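Local coordinates for protein L-talarate/galactarate dehydratase (Salmonella typhimurium, PDB 2PP0) that catalyses the magnesium-dependent dehydration of L-talarate and galactarate to 5-keto-4-deoxy-D-glucarate, and in competition epimerises L-talarate to galactarate, at residues A91-I96 against V129-P134; E359-E362 against R367-I370; K242-N247 against A268-P273. All coordinates share one frame; numbering follows the deposited sequence.

Following the chain from its N terminus, interaction 1 closes first: helix 86-96 and helix 127-146 meet across a connection that includes helix 108-118, all within the N-terminal capping domain. Interaction 3 comes next, in the barrel domain, where residues 242-247 and 268-273, in the regions of helices 233-243 and 260-269, are joined across a connection that includes strand 251-252. Interaction 2 closes last and closes the shortest loop, with four residues between its segments, making a hairpin near the end of the barrel domain. The three loops follow in series, neither nesting nor crossing. Interactions 1 and 3 lie on opposite sides of the chain's centre, their centres about 41 Å apart.

Interaction 1: A91-I96 against V129-P134; sequences AHAKEI and VQAISP
Ala131 presents its methyl group to helix 86-96 and is overlapped there by both His92 and Ala93. The methyl lies at the edge of the imidazole, in the ring plane, with Ala131 CB 3.8 Å from His92 CD2. One face of the imidazole is covered from within its own helix by Ile96 CG2, offset toward the rim. The first torsion of His92 (chi1 -171°) sets CG opposite the backbone N, and this lays the CD2 side of the ring alongside the alanine.

Beside the histidine the two alanines bring the backbones together. Ala93 CB is 4.1 Å from Ala131 CB and also rests 3.7 Å from the carbonyl oxygen Ala131 O. With side chains no larger than a methyl at this point, the CA atoms of Ala93 and Ala131 come within 4.8 Å, and the axes of the two short segments approach to 8.4 Å at a crossing angle of -68°.

Further along, Ile96 reaches over with its longer branch: Ile96 CD1 touches Ile132 CG1 at 4.1 Å, the two side chains crossing at about a right angle. A chi1 of 62° places Ile96 CG1 between the backbone N and the carbonyl carbon, and the extended second torsion carries CD1 to the neighbouring helix. Ile132 also packs on Tyr112, Leu115 and Leu116 of helix 108-118, so this apolar patch continues into a third helix.

No hydrogen bond spans the two segments; the fit rests on van der Waals contact of two alanines at the crossing, flanked by the imidazole edge and the isoleucine pair. Such close alanine-to-alanine helix crossing belongs here to the helical part of the N-terminal capping domain of the enolase superfamily, whose antiparallel sheet supplies strand 74-81 beside Ser133 and Pro134.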
ATOM      1  N   ALA B  91      10.898  26.886   3.899  1.00 28.79           N
ATOM      2  CA  ALA B  91      10.062  27.836   4.633  1.00 29.13           C
ATOM      3  C   ALA B  91       8.730  27.235   5.068  1.00 28.72           C
ATOM      4  O   ALA B  91       8.282  27.453   6.197  1.00 29.42           O
ATOM      5  CB  ALA B  91       9.824  29.101   3.780  1.00 31.64           C
ATOM      6  N   HIS B  92       8.086  26.480   4.183  1.00 27.26           N
ATOM      7  CA  HIS B  92       6.802  25.874   4.531  1.00 26.28           C
ATOM      8  C   HIS B  92       6.990  24.731   5.534  1.00 26.39           C
ATOM      9  O   HIS B  92       6.213  24.587   6.470  1.00 24.84           O
ATOM     10  CB  HIS B  92       6.098  25.343   3.281  1.00 25.33           C
ATOM     11  CG  HIS B  92       4.688  24.904   3.534  1.00 28.82           C
ATOM     12  ND1 HIS B  92       3.709  25.769   3.972  1.00 25.95           N
ATOM     13  CD2 HIS B  92       4.101  23.685   3.449  1.00 26.22           C
ATOM     14  CE1 HIS B  92       2.581  25.103   4.147  1.00 28.99           C
ATOM     15  NE2 HIS B  92       2.792  23.837   3.837  1.00 28.34           N
ATOM     16  N   ALA B  93       8.017  23.916   5.324  1.00 26.73           N
ATOM     17  CA  ALA B  93       8.299  22.804   6.235  1.00 27.75           C
ATOM     18  C   ALA B  93       8.475  23.399   7.633  1.00 28.55           C
ATOM     19  O   ALA B  93       7.948  22.892   8.621  1.00 28.74           O
ATOM     20  CB  ALA B  93       9.566  22.083   5.796  1.00 24.27           C
ATOM     21  N   LYS B  94       9.203  24.507   7.705  1.00 30.20           N
ATOM     22  CA  LYS B  94       9.431  25.172   8.978  1.00 30.23           C
ATOM     23  C   LYS B  94       8.138  25.681   9.609  1.00 30.31           C
ATOM     24  O   LYS B  94       7.991  25.660  10.828  1.00 28.92           O
ATOM     25  CB  LYS B  94      10.410  26.335   8.781  1.00 31.92           C
ATOM     26  CG  LYS B  94      10.629  27.196  10.013  1.00 32.90           C
ATOM     27  CD  LYS B  94      11.790  28.144   9.782  1.00 34.78           C
ATOM     28  CE  LYS B  94      11.924  29.166  10.899  1.00 36.31           C
ATOM     29  NZ  LYS B  94      13.005  30.147  10.576  1.00 38.43           N
ATOM     30  N   GLU B  95       7.192  26.122   8.780  1.00 30.46           N
ATOM     31  CA  GLU B  95       5.938  26.667   9.296  1.00 30.29           C
ATOM     32  C   GLU B  95       4.902  25.621   9.731  1.00 30.55           C
ATOM     33  O   GLU B  95       3.952  25.950  10.441  1.00 30.03           O
ATOM     34  CB  GLU B  95       5.322  27.638   8.260  1.00 31.29           C
ATOM     35  CG  GLU B  95       4.110  28.431   8.777  1.00 29.92           C
ATOM     36  CD  GLU B  95       3.645  29.544   7.827  1.00 30.67           C
ATOM     37  OE1 GLU B  95       3.979  29.511   6.622  1.00 29.97           O
ATOM     38  OE2 GLU B  95       2.923  30.448   8.290  1.00 30.13           O
ATOM     39  N   ILE B  96       5.092  24.364   9.328  1.00 29.35           N
ATOM     40  CA  ILE B  96       4.152  23.298   9.692  1.00 29.84           C
ATOM     41  C   ILE B  96       4.739  22.185  10.577  1.00 29.28           C
ATOM     42  O   ILE B  96       3.989  21.424  11.184  1.00 29.09           O
ATOM     43  CB  ILE B  96       3.569  22.596   8.435  1.00 29.31           C
ATOM     44  CG1 ILE B  96       4.698  21.936   7.637  1.00 30.70           C
ATOM     45  CG2 ILE B  96       2.813  23.603   7.563  1.00 28.81           C
ATOM     46  CD1 ILE B  96       4.215  21.110   6.445  1.00 31.48           C
ATOM     47  N   VAL B 129       3.589  20.001  -0.841  1.00 26.26           N
ATOM     48  CA  VAL B 129       3.724  18.576  -0.524  1.00 27.51           C
ATOM     49  C   VAL B 129       5.199  18.192  -0.565  1.00 27.84           C
ATOM     50  O   VAL B 129       5.619  17.201   0.042  1.00 27.35           O
ATOM     51  CB  VAL B 129       2.891  17.653  -1.474  1.00 26.47           C
ATOM     52  CG1 VAL B 129       1.424  18.045  -1.409  1.00 29.26           C
ATOM     53  CG2 VAL B 129       3.408  17.710  -2.896  1.00 27.05           C
ATOM     54  N   GLN B 130       5.992  18.994  -1.265  1.00 26.87           N
ATOM     55  CA  GLN B 130       7.420  18.738  -1.337  1.00 28.22           C
ATOM     56  C   GLN B 130       8.076  19.165  -0.020  1.00 27.93           C
ATOM     57  O   GLN B 130       9.223  18.816   0.254  1.00 27.20           O
ATOM     58  CB  GLN B 130       8.040  19.480  -2.520  1.00 27.85           C
ATOM     59  CG  GLN B 130       7.776  18.804  -3.857  1.00 27.76           C
ATOM     60  CD  GLN B 130       8.386  19.566  -5.015  1.00 29.51           C
ATOM     61  OE1 GLN B 130       9.325  20.340  -4.831  1.00 29.94           O
ATOM     62  NE2 GLN B 130       7.864  19.339  -6.219  1.00 27.85           N
ATOM     63  N   ALA B 131       7.330  19.919   0.784  1.00 26.92           N
ATOM     64  CA  ALA B 131       7.800  20.368   2.090  1.00 28.92           C
ATOM     65  C   ALA B 131       7.436  19.274   3.101  1.00 29.58           C
ATOM     66  O   ALA B 131       8.037  19.178   4.171  1.00 28.33           O
ATOM     67  CB  ALA B 131       7.132  21.677   2.478  1.00 28.68           C
ATOM     68  N   ILE B 132       6.435  18.466   2.755  1.00 28.50           N
ATOM     69  CA  ILE B 132       6.015  17.352   3.607  1.00 29.22           C
ATOM     70  C   ILE B 132       6.943  16.163   3.315  1.00 29.54           C
ATOM     71  O   ILE B 132       7.257  15.370   4.206  1.00 31.93           O
ATOM     72  CB  ILE B 132       4.530  16.954   3.323  1.00 28.80           C
ATOM     73  CG1 ILE B 132       3.597  18.089   3.752  1.00 27.68           C
ATOM     74  CG2 ILE B 132       4.160  15.670   4.073  1.00 27.03           C
ATOM     75  CD1 ILE B 132       2.123  17.809   3.500  1.00 27.20           C
ATOM     76  N   SER B 133       7.394  16.063   2.068  1.00 28.94           N
ATOM     77  CA  SER B 133       8.283  14.985   1.625  1.00 29.28           C
ATOM     78  C   SER B 133       9.403  14.574   2.594  1.00 29.98           C
ATOM     79  O   SER B 133       9.542  13.389   2.921  1.00 29.62           O
ATOM     80  CB  SER B 133       8.909  15.336   0.275  1.00 28.80           C
ATOM     81  OG  SER B 133       7.970  15.188  -0.773  1.00 33.24           O
ATOM     82  N   PRO B 134      10.225  15.536   3.050  1.00 28.76           N
ATOM     83  CA  PRO B 134      11.313  15.188   3.980  1.00 28.93           C
ATOM     84  C   PRO B 134      10.775  14.493   5.228  1.00 28.40           C
ATOM     85  O   PRO B 134      11.342  13.510   5.712  1.00 29.98           O
ATOM     86  CB  PRO B 134      11.931  16.544   4.325  1.00 29.17           C
ATOM     87  CG  PRO B 134      11.589  17.408   3.125  1.00 28.82           C
ATOM     88  CD  PRO B 134      10.181  16.992   2.808  1.00 29.27           C
TER

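Interaction 2: E359-E362 against R367-I370; sequences EQLE and RMWI
The indole of Trp369 has one carboxylate oxygen of Glu362, OE2, over one face near CG and CD1, and the carbonyl oxygen of the same glutamate at its edge, in the ring plane. Glu362 OE2 stands 4.1 Å from Trp369 CD1, and the carboxylate and ring planes are 24° apart. The two side chains run side by side in the same direction, Glu362 being extended with CG opposite the backbone N (chi1 -175°). OE2 is also salt-bridged to Arg364, which in turn makes a cation-pi contact with Trp369.

The backbone link is a nearly straight hydrogen bond from Trp369 N to Glu362 O, 2.9 Å long, with an N-H...O angle of 170°. In the other direction a water spans the gap, accepting from Glu362 N and donating to Trp369 O. Met368 CA adds a CH...O contact to Glu362 O at 3.4 Å.

Away from the indole, Met368 crosses Leu361 at about a right angle. Its bent chain brings Met368 SD to 3.8 Å from Leu361 CB and 3.4 Å from Glu362 O, so the sulfur meets the backbone carbonyl as well; both residues also pack on helix 331-339. Thr18 and Thr20 of the second subunit pack on Glu362 and Trp369.

The chemistry thus differs by side: sulfur and aliphatic carbon meet near Met368, whereas on the Trp369 side an arginine probably offsets the negative charge over the indole.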
ATOM      1  N   GLU B 359      27.605   6.723   4.085  1.00 35.45           N
ATOM      2  CA  GLU B 359      27.600   5.446   3.377  1.00 34.98           C
ATOM      3  C   GLU B 359      27.387   5.592   1.870  1.00 36.47           C
ATOM      4  O   GLU B 359      26.737   6.531   1.412  1.00 35.89           O
ATOM      5  CB  GLU B 359      26.506   4.544   3.958  1.00 34.80           C
ATOM      6  CG  GLU B 359      26.514   4.446   5.487  1.00 35.70           C
ATOM      7  CD  GLU B 359      25.764   5.581   6.170  1.00 37.75           C
ATOM      8  OE1 GLU B 359      25.395   6.564   5.491  1.00 37.18           O
ATOM      9  OE2 GLU B 359      25.545   5.493   7.396  1.00 38.82           O
ATOM     10  N   GLN B 360      27.937   4.655   1.105  1.00 35.48           N
ATOM     11  CA  GLN B 360      27.806   4.663  -0.347  1.00 36.90           C
ATOM     12  C   GLN B 360      27.182   3.342  -0.796  1.00 37.67           C
ATOM     13  O   GLN B 360      27.393   2.309  -0.161  1.00 36.92           O
ATOM     14  CB  GLN B 360      29.179   4.830  -1.008  1.00 37.25           C
ATOM     15  CG  GLN B 360      29.942   6.097  -0.607  1.00 39.66           C
ATOM     16  CD  GLN B 360      29.153   7.374  -0.863  1.00 42.57           C
ATOM     17  OE1 GLN B 360      28.562   7.552  -1.932  1.00 42.87           O
ATOM     18  NE2 GLN B 360      29.152   8.277   0.115  1.00 42.28           N
ATOM     19  N   LEU B 361      26.418   3.376  -1.884  1.00 36.37           N
ATOM     20  CA  LEU B 361      25.773   2.174  -2.408  1.00 36.84           C
ATOM     21  C   LEU B 361      26.717   1.337  -3.267  1.00 37.46           C
ATOM     22  O   LEU B 361      27.609   1.862  -3.933  1.00 36.57           O
ATOM     23  CB  LEU B 361      24.537   2.542  -3.233  1.00 36.37           C
ATOM     24  CG  LEU B 361      23.330   3.076  -2.459  1.00 35.42           C
ATOM     25  CD1 LEU B 361      22.273   3.568  -3.439  1.00 35.58           C
ATOM     26  CD2 LEU B 361      22.773   1.985  -1.560  1.00 36.23           C
ATOM     27  N   GLU B 362      26.500   0.028  -3.254  1.00 38.09           N
ATOM     28  CA  GLU B 362      27.329  -0.896  -4.012  1.00 38.79           C
ATOM     29  C   GLU B 362      26.820  -1.104  -5.434  1.00 37.79           C
ATOM     30  O   GLU B 362      25.702  -1.574  -5.636  1.00 37.64           O
ATOM     31  CB  GLU B 362      27.381  -2.246  -3.288  1.00 41.77           C
ATOM     32  CG  GLU B 362      28.314  -3.276  -3.916  1.00 46.49           C
ATOM     33  CD  GLU B 362      28.135  -4.668  -3.317  1.00 48.62           C
ATOM     34  OE1 GLU B 362      28.097  -4.783  -2.074  1.00 50.95           O
ATOM     35  OE2 GLU B 362      28.035  -5.649  -4.088  1.00 51.53           O
ATOM     36  N   ARG B 367      24.089  -3.470 -11.627  1.00 33.65           N
ATOM     37  CA  ARG B 367      22.998  -3.316 -10.663  1.00 33.19           C
ATOM     38  C   ARG B 367      23.434  -2.647  -9.357  1.00 33.21           C
ATOM     39  O   ARG B 367      24.595  -2.748  -8.946  1.00 33.28           O
ATOM     40  CB  ARG B 367      22.388  -4.691 -10.349  1.00 32.81           C
ATOM     41  CG  ARG B 367      21.963  -5.495 -11.575  1.00 32.21           C
ATOM     42  CD  ARG B 367      21.418  -6.863 -11.174  1.00 32.16           C
ATOM     43  NE  ARG B 367      20.076  -6.792 -10.591  1.00 32.76           N
ATOM     44  CZ  ARG B 367      18.951  -6.805 -11.298  1.00 29.84           C
ATOM     45  NH1 ARG B 367      18.998  -6.891 -12.621  1.00 30.81           N
ATOM     46  NH2 ARG B 367      17.777  -6.734 -10.687  1.00 31.48           N
ATOM     47  N   MET B 368      22.501  -1.959  -8.705  1.00 32.31           N
ATOM     48  CA  MET B 368      22.803  -1.309  -7.436  1.00 33.65           C
ATOM     49  C   MET B 368      22.213  -2.233  -6.369  1.00 33.95           C
ATOM     50  O   MET B 368      21.044  -2.622  -6.446  1.00 34.47           O
ATOM     51  CB  MET B 368      22.172   0.092  -7.375  1.00 33.56           C
ATOM     52  CG  MET B 368      22.878   1.071  -6.424  1.00 36.04           C
ATOM     53  SD  MET B 368      24.634   1.424  -6.832  1.00 31.08           S
ATOM     54  CE  MET B 368      24.470   2.918  -7.821  1.00 37.25           C
ATOM     55  N   TRP B 369      23.029  -2.600  -5.385  1.00 33.01           N
ATOM     56  CA  TRP B 369      22.588  -3.513  -4.341  1.00 33.11           C
ATOM     57  C   TRP B 369      22.081  -2.868  -3.069  1.00 32.53           C
ATOM     58  O   TRP B 369      22.612  -1.858  -2.614  1.00 32.77           O
ATOM     59  CB  TRP B 369      23.719  -4.485  -3.995  1.00 34.62           C
ATOM     60  CG  TRP B 369      23.977  -5.458  -5.086  1.00 35.37           C
ATOM     61  CD1 TRP B 369      24.582  -5.209  -6.284  1.00 35.86           C
ATOM     62  CD2 TRP B 369      23.555  -6.823  -5.125  1.00 35.95           C
ATOM     63  NE1 TRP B 369      24.556  -6.335  -7.069  1.00 36.63           N
ATOM     64  CE2 TRP B 369      23.930  -7.341  -6.380  1.00 35.86           C
ATOM     65  CE3 TRP B 369      22.890  -7.660  -4.218  1.00 37.04           C
ATOM     66  CZ2 TRP B 369      23.665  -8.660  -6.755  1.00 37.25           C
ATOM     67  CZ3 TRP B 369      22.625  -8.973  -4.590  1.00 37.11           C
ATOM     68  CH2 TRP B 369      23.013  -9.458  -5.849  1.00 36.95           C
ATOM     69  N   ILE B 370      21.037  -3.468  -2.501  1.00 31.75           N
ATOM     70  CA  ILE B 370      20.458  -2.979  -1.256  1.00 30.84           C
ATOM     71  C   ILE B 370      21.322  -3.534  -0.132  1.00 32.22           C
ATOM     72  O   ILE B 370      21.516  -4.751  -0.036  1.00 30.77           O
ATOM     73  CB  ILE B 370      19.015  -3.498  -1.071  1.00 32.02           C
ATOM     74  CG1 ILE B 370      18.137  -3.044  -2.242  1.00 31.53           C
ATOM     75  CG2 ILE B 370      18.447  -2.998   0.246  1.00 30.88           C
ATOM     76  CD1 ILE B 370      16.724  -3.593  -2.180  1.00 31.74           C
TER
HETATM   77  O   HOH W   1      25.047  -1.365  -1.227  1.00 38.25           O

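Interaction 3: K242-N247 against A268-P273; sequences KMEQFN and AALDTP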
ATOM      1  N   LYS B 242      13.372   7.885 -36.513  1.00 41.72           N
ATOM      2  CA  LYS B 242      14.798   7.823 -36.797  1.00 42.53           C
ATOM      3  C   LYS B 242      15.601   7.094 -35.722  1.00 43.46           C
ATOM      4  O   LYS B 242      16.655   6.524 -36.008  1.00 43.36           O
ATOM      5  CB  LYS B 242      15.342   9.245 -36.965  1.00 43.40           C
ATOM      6  CG  LYS B 242      16.783   9.325 -37.446  1.00 46.24           C
ATOM      7  CD  LYS B 242      16.900   8.899 -38.901  1.00 48.82           C
ATOM      8  CE  LYS B 242      18.351   8.907 -39.368  1.00 50.13           C
ATOM      9  NZ  LYS B 242      19.009  10.219 -39.110  1.00 51.23           N
ATOM     10  N   MET B 243      15.107   7.110 -34.488  1.00 43.67           N
ATOM     11  CA  MET B 243      15.810   6.457 -33.387  1.00 42.50           C
ATOM     12  C   MET B 243      15.431   4.999 -33.164  1.00 42.72           C
ATOM     13  O   MET B 243      16.060   4.316 -32.357  1.00 43.88           O
ATOM     14  CB  MET B 243      15.587   7.235 -32.085  1.00 40.26           C
ATOM     15  CG  MET B 243      16.280   8.582 -32.041  1.00 36.30           C
ATOM     16  SD  MET B 243      15.979   9.471 -30.510  1.00 33.92           S
ATOM     17  CE  MET B 243      17.171  10.698 -30.618  1.00 31.58           C
ATOM     18  N   GLU B 244      14.412   4.515 -33.868  1.00 44.31           N
ATOM     19  CA  GLU B 244      13.978   3.126 -33.696  1.00 45.79           C
ATOM     20  C   GLU B 244      15.087   2.123 -34.003  1.00 46.20           C
ATOM     21  O   GLU B 244      15.056   0.987 -33.534  1.00 46.58           O
ATOM     22  CB  GLU B 244      12.755   2.835 -34.580  1.00 46.61           C
ATOM     23  CG  GLU B 244      11.484   3.543 -34.120  1.00 49.47           C
ATOM     24  CD  GLU B 244      10.420   2.584 -33.606  1.00 50.75           C
ATOM     25  OE1 GLU B 244       9.593   2.119 -34.417  1.00 52.23           O
ATOM     26  OE2 GLU B 244      10.414   2.290 -32.391  1.00 51.07           O
ATOM     27  N   GLN B 245      16.073   2.557 -34.780  1.00 46.18           N
ATOM     28  CA  GLN B 245      17.188   1.698 -35.164  1.00 46.90           C
ATOM     29  C   GLN B 245      18.194   1.459 -34.036  1.00 47.05           C
ATOM     30  O   GLN B 245      18.921   0.464 -34.051  1.00 47.79           O
ATOM     31  CB  GLN B 245      17.910   2.300 -36.371  1.00 47.16           C
ATOM     32  CG  GLN B 245      18.504   3.675 -36.114  1.00 47.96           C
ATOM     33  CD  GLN B 245      18.997   4.347 -37.385  1.00 50.58           C
ATOM     34  OE1 GLN B 245      19.863   3.822 -38.086  1.00 52.50           O
ATOM     35  NE2 GLN B 245      18.441   5.517 -37.689  1.00 49.08           N
ATOM     36  N   PHE B 246      18.233   2.365 -33.063  1.00 46.32           N
ATOM     37  CA  PHE B 246      19.167   2.237 -31.948  1.00 44.78           C
ATOM     38  C   PHE B 246      18.694   1.261 -30.863  1.00 44.70           C
ATOM     39  O   PHE B 246      19.428   0.982 -29.912  1.00 45.90           O
ATOM     40  CB  PHE B 246      19.435   3.616 -31.337  1.00 44.86           C
ATOM     41  CG  PHE B 246      20.030   4.607 -32.308  1.00 45.63           C
ATOM     42  CD1 PHE B 246      21.306   4.411 -32.831  1.00 45.47           C
ATOM     43  CD2 PHE B 246      19.311   5.735 -32.701  1.00 45.74           C
ATOM     44  CE1 PHE B 246      21.858   5.323 -33.733  1.00 45.31           C
ATOM     45  CE2 PHE B 246      19.852   6.655 -33.601  1.00 45.19           C
ATOM     46  CZ  PHE B 246      21.128   6.451 -34.120  1.00 45.49           C
ATOM     47  N   ASN B 247      17.478   0.742 -31.010  1.00 43.40           N
ATOM     48  CA  ASN B 247      16.911  -0.206 -30.049  1.00 43.12           C
ATOM     49  C   ASN B 247      16.979   0.297 -28.607  1.00 41.58           C
ATOM     50  O   ASN B 247      17.253  -0.467 -27.681  1.00 41.94           O
ATOM     51  CB  ASN B 247      17.633  -1.553 -30.156  1.00 45.54           C
ATOM     52  CG  ASN B 247      17.384  -2.248 -31.485  1.00 48.28           C
ATOM     53  OD1 ASN B 247      18.113  -3.168 -31.863  1.00 49.64           O
ATOM     54  ND2 ASN B 247      16.343  -1.820 -32.195  1.00 47.50           N
ATOM     55  N   ALA B 268       1.861   5.010 -28.661  1.00 35.25           N
ATOM     56  CA  ALA B 268       1.083   4.097 -29.484  1.00 36.44           C
ATOM     57  C   ALA B 268       1.693   3.947 -30.875  1.00 36.98           C
ATOM     58  O   ALA B 268       1.624   2.875 -31.474  1.00 38.06           O
ATOM     59  CB  ALA B 268      -0.359   4.583 -29.596  1.00 36.49           C
ATOM     60  N   ALA B 269       2.306   5.015 -31.373  1.00 35.85           N
ATOM     61  CA  ALA B 269       2.901   5.006 -32.706  1.00 37.04           C
ATOM     62  C   ALA B 269       4.273   4.348 -32.789  1.00 37.53           C
ATOM     63  O   ALA B 269       4.649   3.808 -33.831  1.00 38.97           O
ATOM     64  CB  ALA B 269       2.989   6.434 -33.242  1.00 35.94           C
ATOM     65  N   LEU B 270       5.025   4.388 -31.698  1.00 36.58           N
ATOM     66  CA  LEU B 270       6.357   3.805 -31.710  1.00 36.91           C
ATOM     67  C   LEU B 270       6.447   2.487 -30.953  1.00 36.79           C
ATOM     68  O   LEU B 270       5.664   2.223 -30.034  1.00 36.40           O
ATOM     69  CB  LEU B 270       7.363   4.802 -31.127  1.00 36.68           C
ATOM     70  CG  LEU B 270       7.494   6.144 -31.852  1.00 36.59           C
ATOM     71  CD1 LEU B 270       8.271   7.121 -30.985  1.00 36.36           C
ATOM     72  CD2 LEU B 270       8.186   5.941 -33.194  1.00 37.84           C
ATOM     73  N   ASP B 271       7.402   1.659 -31.363  1.00 37.03           N
ATOM     74  CA  ASP B 271       7.647   0.374 -30.721  1.00 37.06           C
ATOM     75  C   ASP B 271       8.556   0.645 -29.531  1.00 36.82           C
ATOM     76  O   ASP B 271       8.467  -0.023 -28.501  1.00 37.55           O
ATOM     77  CB  ASP B 271       8.326  -0.592 -31.695  1.00 37.12           C
ATOM     78  CG  ASP B 271       7.332  -1.306 -32.596  1.00 37.65           C
ATOM     79  OD1 ASP B 271       6.121  -1.018 -32.489  1.00 38.43           O
ATOM     80  OD2 ASP B 271       7.759  -2.158 -33.405  1.00 37.68           O
ATOM     81  N   THR B 272       9.433   1.636 -29.684  1.00 35.45           N
ATOM     82  CA  THR B 272      10.339   2.017 -28.609  1.00 34.60           C
ATOM     83  C   THR B 272       9.500   2.547 -27.458  1.00 33.76           C
ATOM     84  O   THR B 272       8.549   3.301 -27.669  1.00 33.06           O
ATOM     85  CB  THR B 272      11.299   3.141 -29.037  1.00 34.43           C
ATOM     86  OG1 THR B 272      12.094   2.700 -30.141  1.00 37.65           O
ATOM     87  CG2 THR B 272      12.211   3.528 -27.879  1.00 33.92           C
ATOM     88  N   PRO B 273       9.827   2.146 -26.226  1.00 33.19           N
ATOM     89  CA  PRO B 273       9.067   2.617 -25.068  1.00 32.32           C
ATOM     90  C   PRO B 273       9.210   4.122 -24.860  1.00 31.87           C
ATOM     91  O   PRO B 273      10.247   4.707 -25.177  1.00 31.40           O
ATOM     92  CB  PRO B 273       9.674   1.819 -23.915  1.00 33.39           C
ATOM     93  CG  PRO B 273      10.064   0.525 -24.581  1.00 33.65           C
ATOM     94  CD  PRO B 273      10.706   1.020 -25.856  1.00 34.99           C
TER
HETATM   95  O   HOH W   2      14.844   2.820 -30.313  1.00 43.09           O
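Glu244 OE2 receives every direct hydrogen bond between the segments, from Thr272 and Asp271. The hydroxyl Thr272 OG1 donates to Glu244 OE2 over 2.8 Å, using the anti lone pair, the one turned away from OE1. Thr272 N reaches Glu244 OE2 at 3.0 Å nearly along its C-O axis, and Asp271 N adds a weak, bent bond of 3.2 Å to the same oxygen. A twist in the middle of the glutamate chain, chi2 -113°, delivers the carboxylate to the backbone just beyond helix 260-269.

A water donates to Met243 O and to Thr272 OG1, and so bridges the two segments; the threonine hydroxyl thus both donates and accepts.

Van der Waals contact is slight: the methyl Leu270 CD2 lies 4.1 Å from the carboxylate carbon Glu244 CD, the two side chains crossing at a slant. Electrostatically, Asp271 is a like-charged neighbour, its OD2 4.8 Å from Glu244 OE1 with the carboxylate planes 69° apart; two good donors and a weak third on OE2 would be expected to favour the ionised glutamate, against the opposing effect of Asp271.

The arrangement joins the chain around Glu244, following one barrel helix, to the turn that leaves helix 260-269. Pro273 then pairs through its backbone with Ile251 of the strand carrying the magnesium ligand Glu252, in the modified (beta/alpha)7beta barrel of the mandelate racemase/muconate lactonizing enzyme family.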